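Local coordinates for protein polyketide synthase (Synechococcus sp., PDB 4GOX) that probably transfers a sulfo group from PAPS to a polyketide intermediate, activating it for hydrocarbon formation by the olefin synthase, at residues S32-S37 and T166-D171; R156-V161 and S187-S192; A160-F165 and I281-A286. One frame throughout, in Å; residues are numbered along the deposited sequence.

Interaction 1 of 3, residues S32-S37 and T166-D171. With A3P (adenosine-3'-5'-diphosphate), chain B.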
loop_
_atom_site.group_PDB
_atom_site.type_symbol
_atom_site.label_atom_id
_atom_site.label_comp_id
_atom_site.label_asym_id
_atom_site.label_seq_id
_atom_site.Cartn_x
_atom_site.Cartn_y
_atom_site.Cartn_z
ATOM N N SER A 32 -1.581 -7.084 -3.016
ATOM C CA SER A 32 -2.043 -8.175 -2.196
ATOM C C SER A 32 -1.096 -8.115 -0.950
ATOM O O SER A 32 0.034 -7.599 -1.071
ATOM C CB SER A 32 -1.805 -9.477 -2.965
ATOM O OG SER A 32 -1.558 -10.604 -2.145
ATOM N N PRO A 33 -1.455 -8.671 0.227
ATOM C CA PRO A 33 -0.464 -8.697 1.326
ATOM C C PRO A 33 0.737 -9.586 0.955
ATOM O O PRO A 33 0.650 -10.381 0.017
ATOM C CB PRO A 33 -1.231 -9.295 2.524
ATOM C CG PRO A 33 -2.484 -9.810 2.005
ATOM C CD PRO A 33 -2.738 -9.284 0.621
ATOM N N ARG A 34 1.857 -9.444 1.685
ATOM C CA ARG A 34 3.082 -10.264 1.528
ATOM C C ARG A 34 3.781 -10.110 0.175
ATOM O O ARG A 34 4.395 -11.054 -0.324
ATOM C CB ARG A 34 2.792 -11.755 1.855
ATOM C CG ARG A 34 1.993 -12.020 3.161
ATOM C CD ARG A 34 2.425 -11.165 4.355
ATOM N NE ARG A 34 3.757 -11.502 4.856
ATOM C CZ ARG A 34 4.487 -10.719 5.645
ATOM N NH1 ARG A 34 5.671 -11.127 6.079
ATOM N NH2 ARG A 34 4.050 -9.509 5.983
ATOM N N SER A 35 3.697 -8.902 -0.400
ATOM C CA SER A 35 4.185 -8.589 -1.743
ATOM C C SER A 35 5.337 -7.591 -1.815
ATOM O O SER A 35 5.698 -7.167 -2.913
ATOM C CB SER A 35 3.019 -8.114 -2.613
ATOM O OG SER A 35 2.039 -9.131 -2.741
ATOM N N GLY A 36 5.935 -7.259 -0.667
ATOM C CA GLY A 36 7.028 -6.296 -0.599
ATOM C C GLY A 36 6.537 -4.872 -0.483
ATOM O O GLY A 36 7.293 -3.928 -0.731
ATOM N N SER A 37 5.267 -4.701 -0.065
ATOM C CA SER A 37 4.685 -3.360 0.036
ATOM C C SER A 37 5.328 -2.519 1.155
ATOM O O SER A 37 5.541 -1.326 0.939
ATOM C CB SER A 37 3.167 -3.425 0.165
ATOM O OG SER A 37 2.790 -4.121 1.344
ATOM N N THR A 166 0.773 -18.101 4.428
ATOM C CA THR A 166 0.623 -19.363 5.161
ATOM C C THR A 166 1.410 -19.297 6.472
ATOM O O THR A 166 0.820 -19.457 7.543
ATOM C CB THR A 166 1.014 -20.544 4.240
ATOM O OG1 THR A 166 -0.083 -20.824 3.373
ATOM C CG2 THR A 166 1.403 -21.806 5.003
ATOM N N ARG A 167 2.733 -19.027 6.371
ATOM C CA ARG A 167 3.690 -18.915 7.477
ATOM C C ARG A 167 3.225 -17.931 8.552
ATOM O O ARG A 167 3.265 -18.256 9.741
ATOM C CB ARG A 167 5.052 -18.450 6.938
ATOM C CG ARG A 167 6.036 -19.560 6.619
ATOM C CD ARG A 167 7.464 -19.035 6.682
ATOM N NE ARG A 167 7.905 -18.414 5.427
ATOM C CZ ARG A 167 7.952 -17.103 5.197
ATOM N NH1 ARG A 167 7.569 -16.242 6.133
ATOM N NH2 ARG A 167 8.376 -16.644 4.026
ATOM N N LEU A 168 2.774 -16.738 8.125
ATOM C CA LEU A 168 2.340 -15.648 8.995
ATOM C C LEU A 168 1.001 -15.866 9.728
ATOM O O LEU A 168 0.633 -15.033 10.563
ATOM C CB LEU A 168 2.383 -14.299 8.235
ATOM C CG LEU A 168 3.699 -13.472 8.249
ATOM C CD1 LEU A 168 4.022 -12.937 9.636
ATOM C CD2 LEU A 168 4.890 -14.217 7.616
ATOM N N ARG A 169 0.299 -16.996 9.446
ATOM C CA ARG A 169 -0.987 -17.400 10.053
ATOM C C ARG A 169 -2.072 -16.305 9.908
ATOM O O ARG A 169 -2.924 -16.146 10.792
ATOM C CB ARG A 169 -0.819 -17.824 11.541
ATOM C CG ARG A 169 0.317 -18.810 11.833
ATOM C CD ARG A 169 0.890 -18.629 13.239
ATOM N NE ARG A 169 1.502 -17.308 13.430
ATOM C CZ ARG A 169 2.779 -17.023 13.191
ATOM N NH1 ARG A 169 3.609 -17.966 12.761
ATOM N NH2 ARG A 169 3.236 -15.792 13.380
ATOM N N MET A 170 -2.034 -15.562 8.780
ATOM C CA MET A 170 -2.942 -14.453 8.463
ATOM C C MET A 170 -4.416 -14.855 8.244
ATOM O O MET A 170 -5.281 -13.973 8.199
ATOM C CB MET A 170 -2.403 -13.632 7.284
ATOM C CG MET A 170 -1.269 -12.697 7.655
ATOM S SD MET A 170 -0.648 -11.734 6.247
ATOM C CE MET A 170 -1.965 -10.510 6.066
ATOM N N ASP A 171 -4.698 -16.178 8.139
ATOM C CA ASP A 171 -6.033 -16.757 7.944
ATOM C C ASP A 171 -6.925 -16.582 9.178
ATOM O O ASP A 171 -8.152 -16.613 9.067
ATOM C CB ASP A 171 -5.930 -18.244 7.556
ATOM C CG ASP A 171 -5.074 -19.073 8.492
ATOM O OD1 ASP A 171 -3.891 -19.298 8.168
ATOM O OD2 ASP A 171 -5.584 -19.486 9.554
HETATM P P1 A3P B . 8.338 -12.758 4.220
HETATM O O1P A3P B . 7.193 -13.655 4.624
HETATM O O2P A3P B . 8.960 -12.067 5.415
HETATM O O3P A3P B . 9.288 -13.341 3.210
HETATM P P2 A3P B . 4.337 -6.893 2.696
HETATM O O4P A3P B . 3.545 -6.457 1.496
HETATM O O5P A3P B . 3.600 -7.679 3.737
HETATM O O6P A3P B . 5.208 -5.787 3.245
HETATM O "O5'" A3P B . 5.411 -7.946 2.141
HETATM C "C5'" A3P B . 6.169 -8.770 3.041
HETATM C "C4'" A3P B . 7.307 -9.431 2.269
HETATM O "O4'" A3P B . 8.191 -8.475 1.699
HETATM C "C3'" A3P B . 8.220 -10.299 3.111
HETATM O "O3'" A3P B . 7.636 -11.574 3.361
HETATM C "C2'" A3P B . 9.488 -10.359 2.287
HETATM O "O2'" A3P B . 9.499 -11.469 1.386
HETATM C "C1'" A3P B . 9.474 -9.069 1.483
HETATM N N9 A3P B . 10.542 -8.206 2.039
HETATM C C8 A3P B . 10.492 -7.563 3.240
HETATM N N7 A3P B . 11.644 -6.895 3.477
HETATM C C5 A3P B . 12.445 -7.117 2.419
HETATM C C6 A3P B . 13.822 -6.733 2.050
HETATM N N6 A3P B . 14.516 -5.933 2.879
HETATM N N1 A3P B . 14.315 -7.165 0.862
HETATM C C2 A3P B . 13.590 -7.944 0.019
HETATM N N3 A3P B . 12.339 -8.368 0.310
HETATM C C4 A3P B . 11.725 -7.988 1.469
#
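Arg-34 and Pro-33, in the P-loop-like 5'-phosphate-binding loop of the sulfotransferase fold, meet Leu-168 and Met-170 past the C-terminal end of helix 158-167. Arg-34 CA and Leu-168 CA lie 9.2 Å apart, so long side chains bridge the gap. Bends at chi2 and chi3 (-42° and -69°) curl Arg-34 until its guanidinium is sandwiched: C5' of A3P lies over the centre of one face, and Leu-168 CG covers the opposite face nearer its rim. An arginine suits this place because its flat faces accept carbon while its edges reach charge. Arg-34 NH2 lies 2.9 Å from A3P O5P, Arg-34 NH1 makes a weak bond to O1P and a salt bridge to Asp-261, and NE binds Ser-164 OG. A leucine here would probably leave Asp-261 without its salt-bridge mate and both phosphates of A3P with less positive charge beside them. Gly-36 gives its N-H to A3P O5' (2.9 Å); at its backbone angles a CB would jam against Ser-35 O, which calls for glycine. Arg-167 holds the 3'-phosphate edge-on, NH1 reaching O1P at 3.0 Å. Met-170 slants across the arginine stem, SD 3.7 Å from Arg-34 CD and its methyl CE 3.8 Å from Pro-33 CB.

Interaction 2 of 3, residues R156-V161 and S187-S192. With A3P (adenosine-3'-5'-diphosphate), chain B.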
loop_
_atom_site.group_PDB
_atom_site.type_symbol
_atom_site.label_atom_id
_atom_site.label_comp_id
_atom_site.label_asym_id
_atom_site.label_seq_id
_atom_site.Cartn_x
_atom_site.Cartn_y
_atom_site.Cartn_z
ATOM N N ARG A 156 3.612 -9.538 -6.801
ATOM C CA ARG A 156 4.552 -10.610 -6.434
ATOM C C ARG A 156 3.994 -11.935 -6.925
ATOM O O ARG A 156 2.782 -12.065 -7.116
ATOM C CB ARG A 156 4.853 -10.636 -4.926
ATOM C CG ARG A 156 6.027 -11.571 -4.558
ATOM C CD ARG A 156 6.324 -11.508 -3.078
ATOM N NE ARG A 156 7.511 -12.283 -2.729
ATOM C CZ ARG A 156 7.911 -12.507 -1.482
ATOM N NH1 ARG A 156 7.201 -12.055 -0.459
ATOM N NH2 ARG A 156 9.010 -13.206 -1.249
ATOM N N HIS A 157 4.882 -12.898 -7.174
ATOM C CA HIS A 157 4.568 -14.241 -7.661
ATOM C C HIS A 157 3.509 -14.882 -6.760
ATOM O O HIS A 157 3.660 -14.768 -5.538
ATOM C CB HIS A 157 5.845 -15.093 -7.687
ATOM C CG HIS A 157 5.708 -16.331 -8.518
ATOM N ND1 HIS A 157 4.964 -17.413 -8.084
ATOM C CD2 HIS A 157 6.198 -16.601 -9.748
ATOM C CE1 HIS A 157 5.032 -18.308 -9.057
ATOM N NE2 HIS A 157 5.768 -17.865 -10.076
ATOM N N PRO A 158 2.399 -15.484 -7.309
ATOM C CA PRO A 158 1.368 -16.076 -6.427
ATOM C C PRO A 158 1.926 -17.093 -5.407
ATOM O O PRO A 158 1.512 -17.050 -4.243
ATOM C CB PRO A 158 0.384 -16.742 -7.417
ATOM C CG PRO A 158 1.167 -16.921 -8.703
ATOM C CD PRO A 158 2.051 -15.683 -8.731
ATOM N N TYR A 159 2.903 -17.959 -5.825
ATOM C CA TYR A 159 3.543 -18.981 -4.970
ATOM C C TYR A 159 4.232 -18.360 -3.780
ATOM O O TYR A 159 4.117 -18.897 -2.679
ATOM C CB TYR A 159 4.596 -19.814 -5.750
ATOM C CG TYR A 159 4.069 -20.875 -6.693
ATOM C CD1 TYR A 159 2.710 -20.993 -6.956
ATOM C CD2 TYR A 159 4.931 -21.760 -7.328
ATOM C CE1 TYR A 159 2.219 -21.983 -7.801
ATOM C CE2 TYR A 159 4.452 -22.754 -8.181
ATOM C CZ TYR A 159 3.092 -22.859 -8.420
ATOM O OH TYR A 159 2.599 -23.827 -9.266
ATOM N N ALA A 160 4.972 -17.245 -3.998
ATOM C CA ALA A 160 5.695 -16.545 -2.927
ATOM C C ALA A 160 4.728 -15.913 -1.948
ATOM O O ALA A 160 4.925 -16.043 -0.750
ATOM C CB ALA A 160 6.620 -15.499 -3.506
ATOM N N VAL A 161 3.638 -15.289 -2.453
ATOM C CA VAL A 161 2.615 -14.685 -1.589
ATOM C C VAL A 161 1.931 -15.774 -0.716
ATOM O O VAL A 161 1.828 -15.603 0.500
ATOM C CB VAL A 161 1.604 -13.852 -2.409
ATOM C CG1 VAL A 161 0.350 -13.535 -1.597
ATOM C CG2 VAL A 161 2.252 -12.576 -2.946
ATOM N N SER A 187 -6.876 -16.972 -3.059
ATOM C CA SER A 187 -8.047 -16.128 -3.285
ATOM C C SER A 187 -7.751 -14.656 -3.075
ATOM O O SER A 187 -8.120 -13.849 -3.928
ATOM C CB SER A 187 -9.206 -16.557 -2.406
ATOM O OG SER A 187 -9.774 -17.695 -3.026
ATOM N N ILE A 188 -7.076 -14.319 -1.961
ATOM C CA ILE A 188 -6.690 -12.953 -1.637
ATOM C C ILE A 188 -5.724 -12.383 -2.682
ATOM O O ILE A 188 -5.950 -11.272 -3.148
ATOM C CB ILE A 188 -6.162 -12.811 -0.179
ATOM C CG1 ILE A 188 -7.312 -13.067 0.836
ATOM C CG2 ILE A 188 -5.594 -11.400 0.051
ATOM C CD1 ILE A 188 -6.836 -13.106 2.299
ATOM N N TRP A 189 -4.713 -13.163 -3.115
ATOM C CA TRP A 189 -3.791 -12.699 -4.156
ATOM C C TRP A 189 -4.557 -12.423 -5.458
ATOM O O TRP A 189 -4.355 -11.395 -6.120
ATOM C CB TRP A 189 -2.713 -13.774 -4.427
ATOM C CG TRP A 189 -1.707 -13.336 -5.449
ATOM C CD1 TRP A 189 -0.574 -12.613 -5.230
ATOM C CD2 TRP A 189 -1.777 -13.562 -6.856
ATOM N NE1 TRP A 189 0.092 -12.409 -6.419
ATOM C CE2 TRP A 189 -0.614 -12.995 -7.432
ATOM C CE3 TRP A 189 -2.675 -14.267 -7.689
ATOM C CZ2 TRP A 189 -0.379 -13.012 -8.809
ATOM C CZ3 TRP A 189 -2.440 -14.282 -9.054
ATOM C CH2 TRP A 189 -1.298 -13.674 -9.597
ATOM N N ARG A 190 -5.430 -13.359 -5.827
ATOM C CA ARG A 190 -6.186 -13.271 -7.060
ATOM C C ARG A 190 -7.171 -12.096 -7.005
ATOM O O ARG A 190 -7.182 -11.272 -7.916
ATOM C CB ARG A 190 -6.896 -14.604 -7.330
ATOM C CG ARG A 190 -7.641 -14.673 -8.663
ATOM C CD ARG A 190 -8.367 -15.985 -8.832
ATOM N NE ARG A 190 -9.412 -16.162 -7.825
ATOM C CZ ARG A 190 -9.417 -17.125 -6.915
ATOM N NH1 ARG A 190 -8.456 -18.041 -6.904
ATOM N NH2 ARG A 190 -10.386 -17.191 -6.018
ATOM N N THR A 191 -7.993 -12.026 -5.948
ATOM C CA THR A 191 -8.994 -10.968 -5.764
ATOM C C THR A 191 -8.353 -9.578 -5.846
ATOM O O THR A 191 -8.802 -8.749 -6.640
ATOM C CB THR A 191 -9.750 -11.182 -4.446
ATOM O OG1 THR A 191 -10.329 -12.493 -4.484
ATOM C CG2 THR A 191 -10.806 -10.102 -4.184
ATOM N N SER A 192 -7.297 -9.349 -5.045
ATOM C CA SER A 192 -6.589 -8.063 -5.000
ATOM C C SER A 192 -6.019 -7.693 -6.349
ATOM O O SER A 192 -6.246 -6.583 -6.822
ATOM C CB SER A 192 -5.445 -8.092 -3.982
ATOM O OG SER A 192 -6.019 -8.274 -2.708
HETATM P P1 A3P B . 8.338 -12.758 4.220
HETATM O O1P A3P B . 7.193 -13.655 4.624
HETATM O O2P A3P B . 8.960 -12.067 5.415
HETATM O O3P A3P B . 9.288 -13.341 3.210
HETATM P P2 A3P B . 4.337 -6.893 2.696
HETATM O O4P A3P B . 3.545 -6.457 1.496
HETATM O O5P A3P B . 3.600 -7.679 3.737
HETATM O O6P A3P B . 5.208 -5.787 3.245
HETATM O "O5'" A3P B . 5.411 -7.946 2.141
HETATM C "C5'" A3P B . 6.169 -8.770 3.041
HETATM C "C4'" A3P B . 7.307 -9.431 2.269
HETATM O "O4'" A3P B . 8.191 -8.475 1.699
HETATM C "C3'" A3P B . 8.220 -10.299 3.111
HETATM O "O3'" A3P B . 7.636 -11.574 3.361
HETATM C "C2'" A3P B . 9.488 -10.359 2.287
HETATM O "O2'" A3P B . 9.499 -11.469 1.386
HETATM C "C1'" A3P B . 9.474 -9.069 1.483
HETATM N N9 A3P B . 10.542 -8.206 2.039
HETATM C C8 A3P B . 10.492 -7.563 3.240
HETATM N N7 A3P B . 11.644 -6.895 3.477
HETATM C C5 A3P B . 12.445 -7.117 2.419
HETATM C C6 A3P B . 13.822 -6.733 2.050
HETATM N N6 A3P B . 14.516 -5.933 2.879
HETATM N N1 A3P B . 14.315 -7.165 0.862
HETATM C C2 A3P B . 13.590 -7.944 0.019
HETATM N N3 A3P B . 12.339 -8.368 0.310
HETATM C C4 A3P B . 11.725 -7.988 1.469
#
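Trp-189 presses its indole against Pro-158 and Val-161, and this is the tight half of the contact. Pro-158 CB sits 3.7 Å from the centroid of the six-membered ring and only 6° off its normal, a CH-pi contact over the face. Val-161 meets the pyrrole corner, CG2 lying 3.6 Å from Trp-189 CD1. With CG anti to its backbone N (chi1 -178°), the tryptophan stretches far enough for NE1 to donate to Arg-156 O at 2.8 Å, moderately bent at 144°, which satisfies a buried carbonyl just ahead of helix 158-167. Proline suits the first turn of that helix, where its missing N-H costs nothing; His-157 is the N-cap, ND1 accepting from Tyr-159 N while NE2 is hydrogen-bonded to Asp-301 O. The looser side is the rest of segment 187-192: Ser-187, Arg-190 and Thr-191 are partly exposed and make no contact with segment 156-161. The extended Arg-156 side chain leaves for the nucleotide, NH1 and NH2 making weak bonds to A3P O2' and NH2 also binding Leu-274 O. Strand 149-155 leads straight into the contact, which joins helix 158-167 to helix 181-202, while Leu-294 and Ala-295 of helix 289-297 pack on Trp-189.

Interaction 3 of 3, residues A160-F165 and I281-A286. With A3P (adenosine-3'-5'-diphosphate), chain B.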
loop_
_atom_site.group_PDB
_atom_site.type_symbol
_atom_site.label_atom_id
_atom_site.label_comp_id
_atom_site.label_asym_id
_atom_site.label_seq_id
_atom_site.Cartn_x
_atom_site.Cartn_y
_atom_site.Cartn_z
ATOM N N ALA A 160 4.972 -17.245 -3.998
ATOM C CA ALA A 160 5.695 -16.545 -2.927
ATOM C C ALA A 160 4.728 -15.913 -1.948
ATOM O O ALA A 160 4.925 -16.043 -0.750
ATOM C CB ALA A 160 6.620 -15.499 -3.506
ATOM N N VAL A 161 3.638 -15.289 -2.453
ATOM C CA VAL A 161 2.615 -14.685 -1.589
ATOM C C VAL A 161 1.931 -15.774 -0.716
ATOM O O VAL A 161 1.828 -15.603 0.500
ATOM C CB VAL A 161 1.604 -13.852 -2.409
ATOM C CG1 VAL A 161 0.350 -13.535 -1.597
ATOM C CG2 VAL A 161 2.252 -12.576 -2.946
ATOM N N ILE A 162 1.510 -16.885 -1.346
ATOM C CA ILE A 162 0.816 -18.016 -0.708
ATOM C C ILE A 162 1.651 -18.601 0.418
ATOM O O ILE A 162 1.159 -18.692 1.539
ATOM C CB ILE A 162 0.307 -19.087 -1.722
ATOM C CG1 ILE A 162 -0.813 -18.511 -2.603
ATOM C CG2 ILE A 162 -0.180 -20.348 -0.989
ATOM C CD1 ILE A 162 -1.021 -19.221 -3.935
ATOM N N GLU A 163 2.914 -18.941 0.129
ATOM C CA GLU A 163 3.866 -19.478 1.100
ATOM C C GLU A 163 4.021 -18.525 2.304
ATOM O O GLU A 163 3.906 -18.972 3.446
ATOM C CB GLU A 163 5.217 -19.740 0.405
ATOM C CG GLU A 163 6.248 -20.460 1.262
ATOM C CD GLU A 163 6.988 -19.599 2.270
ATOM O OE1 GLU A 163 7.407 -18.477 1.908
ATOM O OE2 GLU A 163 7.120 -20.040 3.435
ATOM N N SER A 164 4.258 -17.225 2.041
ATOM C CA SER A 164 4.437 -16.199 3.073
ATOM C C SER A 164 3.183 -15.981 3.922
ATOM O O SER A 164 3.284 -15.876 5.143
ATOM C CB SER A 164 4.874 -14.882 2.445
ATOM O OG SER A 164 4.795 -13.862 3.421
ATOM N N PHE A 165 2.007 -15.904 3.268
ATOM C CA PHE A 165 0.706 -15.705 3.912
ATOM C C PHE A 165 0.391 -16.874 4.850
ATOM O O PHE A 165 -0.158 -16.654 5.936
ATOM C CB PHE A 165 -0.390 -15.539 2.852
ATOM C CG PHE A 165 -1.739 -15.134 3.380
ATOM C CD1 PHE A 165 -2.657 -16.095 3.800
ATOM C CD2 PHE A 165 -2.112 -13.800 3.422
ATOM C CE1 PHE A 165 -3.929 -15.728 4.241
ATOM C CE2 PHE A 165 -3.376 -13.432 3.877
ATOM C CZ PHE A 165 -4.278 -14.400 4.285
ATOM N N ILE A 281 9.265 -23.725 -3.494
ATOM C CA ILE A 281 7.947 -24.082 -2.953
ATOM C C ILE A 281 7.024 -24.940 -3.831
ATOM O O ILE A 281 6.913 -24.743 -5.039
ATOM C CB ILE A 281 7.162 -22.844 -2.473
ATOM C CG1 ILE A 281 6.278 -23.221 -1.286
ATOM C CG2 ILE A 281 6.305 -22.297 -3.581
ATOM C CD1 ILE A 281 6.583 -24.590 -0.711
ATOM N N THR A 282 6.363 -25.887 -3.169
ATOM C CA THR A 282 5.369 -26.793 -3.730
ATOM C C THR A 282 4.142 -26.667 -2.824
ATOM O O THR A 282 4.222 -26.965 -1.627
ATOM C CB THR A 282 5.908 -28.227 -3.828
ATOM O OG1 THR A 282 6.381 -28.640 -2.545
ATOM C CG2 THR A 282 7.008 -28.368 -4.871
ATOM N N LEU A 283 3.049 -26.118 -3.371
ATOM C CA LEU A 283 1.782 -25.901 -2.662
ATOM C C LEU A 283 1.026 -27.231 -2.582
ATOM O O LEU A 283 1.255 -28.075 -3.449
ATOM C CB LEU A 283 0.930 -24.836 -3.382
ATOM C CG LEU A 283 1.593 -23.488 -3.705
ATOM C CD1 LEU A 283 0.625 -22.577 -4.408
ATOM C CD2 LEU A 283 2.125 -22.795 -2.454
ATOM N N PRO A 284 0.132 -27.454 -1.579
ATOM C CA PRO A 284 -0.564 -28.760 -1.470
ATOM C C PRO A 284 -1.423 -29.194 -2.663
ATOM O O PRO A 284 -1.725 -30.383 -2.799
ATOM C CB PRO A 284 -1.397 -28.612 -0.193
ATOM C CG PRO A 284 -1.555 -27.140 -0.015
ATOM C CD PRO A 284 -0.245 -26.570 -0.459
ATOM N N ALA A 285 -1.828 -28.230 -3.512
ATOM C CA ALA A 285 -2.621 -28.465 -4.723
ATOM C C ALA A 285 -2.324 -27.373 -5.759
ATOM O O ALA A 285 -1.744 -26.333 -5.422
ATOM C CB ALA A 285 -4.108 -28.497 -4.390
ATOM N N ALA A 286 -2.703 -27.631 -7.026
ATOM C CA ALA A 286 -2.519 -26.711 -8.152
ATOM C C ALA A 286 -3.349 -25.435 -7.962
ATOM O O ALA A 286 -4.386 -25.456 -7.293
ATOM C CB ALA A 286 -2.925 -27.406 -9.453
HETATM P P1 A3P B . 8.338 -12.758 4.220
HETATM O O1P A3P B . 7.193 -13.655 4.624
HETATM O O2P A3P B . 8.960 -12.067 5.415
HETATM O O3P A3P B . 9.288 -13.341 3.210
HETATM P P2 A3P B . 4.337 -6.893 2.696
HETATM O O4P A3P B . 3.545 -6.457 1.496
HETATM O O5P A3P B . 3.600 -7.679 3.737
HETATM O O6P A3P B . 5.208 -5.787 3.245
HETATM O "O5'" A3P B . 5.411 -7.946 2.141
HETATM C "C5'" A3P B . 6.169 -8.770 3.041
HETATM C "C4'" A3P B . 7.307 -9.431 2.269
HETATM O "O4'" A3P B . 8.191 -8.475 1.699
HETATM C "C3'" A3P B . 8.220 -10.299 3.111
HETATM O "O3'" A3P B . 7.636 -11.574 3.361
HETATM C "C2'" A3P B . 9.488 -10.359 2.287
HETATM O "O2'" A3P B . 9.499 -11.469 1.386
HETATM C "C1'" A3P B . 9.474 -9.069 1.483
HETATM N N9 A3P B . 10.542 -8.206 2.039
HETATM C C8 A3P B . 10.492 -7.563 3.240
HETATM N N7 A3P B . 11.644 -6.895 3.477
HETATM C C5 A3P B . 12.445 -7.117 2.419
HETATM C C6 A3P B . 13.822 -6.733 2.050
HETATM N N6 A3P B . 14.516 -5.933 2.879
HETATM N N1 A3P B . 14.315 -7.165 0.862
HETATM C C2 A3P B . 13.590 -7.944 0.019
HETATM N N3 A3P B . 12.339 -8.368 0.310
HETATM C C4 A3P B . 11.725 -7.988 1.469
#
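Ile-281 brings its CG1 to the aliphatic stem of Glu-163, 3.8 Å from CG and 4.0 Å from CB, the two side chains crossing at a slant. Glu-163 suits this partly exposed spot because it offers methylene groups to the isoleucine and a charge to something else. Its CG stands opposite the backbone N (chi1 -173°), and a bend at chi2 (-79°) then carries the carboxylate off to a salt bridge between OE2 and NE of Arg-167. The glutamate is therefore a second-shell residue, probably steadying an arginine that grips the 3'-phosphate of A3P. The helix that Ile-281 leans on, 158-167, follows strand 149-155 of the parallel sheet and belongs to the 3'-phosphate-binding element of the sulfotransferase fold. On another side of it Ser-164 OG donates to O1P of A3P at 2.7 Å, a small hydroxyl that lets the phosphate come close to the helix. Further on, Leu-283 points its forked end at Ile-162, nearly at right angles: CD2 lies 3.7 Å from Ile-162 CG2, and CD1 is 3.8 Å from Ile-162 CD1. Two branched apolar residues fit here, since both methyls of the fork find carbon to touch. Pro-284 then rests on Tyr-182 of helix 181-202, and Ala-285 and Ala-286 lead on toward Leu-287, which also packs on Ile-162, and helix 289-297.

How the interactions relate
All three interactions draw on helix 158-167 or its ends. Interactions 1 and 2 have centres about 9 Å apart and are tied by Arg-156 NH1, 3.0 Å from Arg-34 O, a probable hydrogen bond by which the residue touching the ribose may also brace the phosphate-binding loop; Val-161 CG2 packs 3.5 Å from Ser-35 OG. Interaction 1 reaches interaction 3, about 11 Å away between centres, through Arg-34 NE and Ser-164 OG at 2.9 Å. Interactions 2 and 3 share Ala-160 and Val-161, and Tyr-159 CD1 lies 3.7 Å from Leu-283 CD1. Loop 32-37 contributes most of the grip described here on the 5'-phosphate of A3P, while residues from all three contacts line its ribose and 3'-phosphate side.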